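Local coordinates for peptide ABC transporter, peptide-binding protein (Thermus thermophilus, PDB 2D5W), which binds oligopeptides, here captured with a pentapeptide, and probably delivers them to an ABC transporter for passage across the membrane, at residues Ser266-Ser271 with Val555-Leu560. Sequence-based numbering, arbitrary orientation.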
loop_
_atom_site.group_PDB
_atom_site.type_symbol
_atom_site.label_atom_id
_atom_site.label_comp_id
_atom_site.label_asym_id
_atom_site.label_seq_id
_atom_site.Cartn_x
_atom_site.Cartn_y
_atom_site.Cartn_z
ATOM N N SER A 266 3.359 11.990 -25.161
ATOM C CA SER A 266 4.442 12.625 -24.407
ATOM C C SER A 266 4.867 11.848 -23.164
ATOM O O SER A 266 5.872 12.181 -22.534
ATOM C CB SER A 266 4.055 14.056 -24.009
ATOM O OG SER A 266 3.007 14.069 -23.059
ATOM N N ILE A 267 4.108 10.817 -22.818
ATOM C CA ILE A 267 4.409 9.997 -21.649
ATOM C C ILE A 267 4.981 8.650 -22.102
ATOM O O ILE A 267 4.361 7.924 -22.881
ATOM C CB ILE A 267 3.134 9.814 -20.799
ATOM C CG1 ILE A 267 2.737 11.174 -20.208
ATOM C CG2 ILE A 267 3.359 8.782 -19.702
ATOM C CD1 ILE A 267 1.380 11.199 -19.544
ATOM N N ASP A 268 6.173 8.323 -21.613
ATOM C CA ASP A 268 6.848 7.086 -21.999
ATOM C C ASP A 268 6.277 5.814 -21.399
ATOM O O ASP A 268 6.269 4.768 -22.050
ATOM C CB ASP A 268 8.332 7.164 -21.641
ATOM C CG ASP A 268 9.035 8.316 -22.323
ATOM O OD1 ASP A 268 8.935 8.426 -23.561
ATOM O OD2 ASP A 268 9.697 9.110 -21.624
ATOM N N ALA A 269 5.815 5.894 -20.157
ATOM C CA ALA A 269 5.269 4.728 -19.478
ATOM C C ALA A 269 4.324 5.166 -18.380
ATOM O O ALA A 269 4.399 6.294 -17.903
ATOM C CB ALA A 269 6.402 3.896 -18.878
ATOM N N THR A 270 3.431 4.271 -17.975
ATOM C CA THR A 270 2.506 4.604 -16.909
ATOM C C THR A 270 2.876 3.897 -15.612
ATOM O O THR A 270 3.490 2.828 -15.600
ATOM C CB THR A 270 1.054 4.265 -17.286
ATOM O OG1 THR A 270 0.968 2.900 -17.705
ATOM C CG2 THR A 270 0.569 5.181 -18.406
ATOM N N SER A 271 2.501 4.543 -14.517
ATOM C CA SER A 271 2.734 4.071 -13.161
ATOM C C SER A 271 1.728 2.980 -12.808
ATOM O O SER A 271 0.757 2.757 -13.534
ATOM C CB SER A 271 2.555 5.264 -12.210
ATOM O OG SER A 271 2.448 4.886 -10.846
ATOM N N VAL A 555 0.969 1.084 -20.045
ATOM C CA VAL A 555 1.142 1.555 -21.415
ATOM C C VAL A 555 2.615 1.917 -21.488
ATOM O O VAL A 555 3.090 2.780 -20.746
ATOM C CB VAL A 555 0.263 2.784 -21.704
ATOM C CG1 VAL A 555 0.412 3.200 -23.166
ATOM C CG2 VAL A 555 -1.192 2.452 -21.398
ATOM N N VAL A 556 3.336 1.253 -22.386
ATOM C CA VAL A 556 4.775 1.438 -22.497
ATOM C C VAL A 556 5.217 1.759 -23.917
ATOM O O VAL A 556 4.899 1.026 -24.854
ATOM C CB VAL A 556 5.493 0.155 -22.013
ATOM C CG1 VAL A 556 6.999 0.349 -22.027
ATOM C CG2 VAL A 556 5.009 -0.214 -20.616
ATOM N N ARG A 557 5.962 2.846 -24.077
ATOM C CA ARG A 557 6.429 3.238 -25.400
ATOM C C ARG A 557 7.358 2.190 -25.987
ATOM O O ARG A 557 8.207 1.630 -25.290
ATOM C CB ARG A 557 7.170 4.574 -25.347
ATOM C CG ARG A 557 7.424 5.163 -26.734
ATOM C CD ARG A 557 8.413 6.314 -26.712
ATOM N NE ARG A 557 8.023 7.389 -25.803
ATOM C CZ ARG A 557 7.035 8.252 -26.023
ATOM N NH1 ARG A 557 6.309 8.183 -27.132
ATOM N NH2 ARG A 557 6.779 9.198 -25.133
ATOM N N LYS A 558 7.198 1.924 -27.277
ATOM C CA LYS A 558 8.057 0.954 -27.933
ATOM C C LYS A 558 9.491 1.453 -27.850
ATOM O O LYS A 558 9.753 2.649 -27.976
ATOM C CB LYS A 558 7.612 0.753 -29.383
ATOM C CG LYS A 558 6.264 0.046 -29.466
ATOM C CD LYS A 558 5.787 -0.172 -30.884
ATOM C CE LYS A 558 4.478 -0.948 -30.891
ATOM N NZ LYS A 558 4.623 -2.340 -30.367
ATOM N N GLY A 559 10.412 0.532 -27.594
ATOM C CA GLY A 559 11.812 0.901 -27.480
ATOM C C GLY A 559 12.301 0.952 -26.041
ATOM O O GLY A 559 13.500 0.853 -25.790
ATOM N N LEU A 560 11.382 1.109 -25.091
ATOM C CA LEU A 560 11.752 1.163 -23.678
ATOM C C LEU A 560 11.814 -0.254 -23.134
ATOM O O LEU A 560 10.827 -0.982 -23.183
ATOM C CB LEU A 560 10.719 1.965 -22.875
ATOM C CG LEU A 560 11.084 2.184 -21.399
ATOM C CD1 LEU A 560 12.253 3.157 -21.301
ATOM C CD2 LEU A 560 9.885 2.731 -20.639
HETATM O O HOH W 1 2.531 5.733 -21.379
#
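Arg557 holds Asp268 in a salt bridge in which a single carboxylate oxygen takes two bonds. Arg557 NE reaches the anti lone pair of Asp268 OD1 at 2.6 Å, while Arg557 NH2, 2.8 Å from OD1, meets it from above the carboxylate plane. OD1 lies almost in the guanidinium plane, but the two flat groups stand 77° apart; OD2 accepts from Val9 N. A bend in the arginine chain (chi3 -56°) brings NE and NH2 round to the acid, and NH2 also donates to Gly265 O. With an alanine in place of Arg557, the buried Asp268 is likely to lose both donors and its positive mate, opening a gap beside Trp584.

Backbone bonds continue the join: Arg557 N donates to Asp268 O at 2.8 Å, and Thr270 N makes a weak bond to Val555 O. Between them Ala269 and Val556 form a single antiparallel bridge, a non-hydrogen-bonded pair, with Ala269 CA 3.2 Å from Val555 O in a CA-H...O contact. In this family 5 solute-binding protein, the bridge links strand 269-270, at the edge of a mixed sheet beside strand 7-12, to the end of strand 544-557 of another sheet. Thr270 OG1, set between its backbone N and carbonyl carbon (chi1 53°), accepts from Val555 N at 3.0 Å, nearly straight.

Between the two segments apolar packing is slight. The type II turn Arg557-Leu560, where a CB at Gly559, with its positive phi, would jam against Lys558 O, brings Leu560 CD2 to 4.1 Å from Ala269 CB, whose small methyl also touches Tyr563.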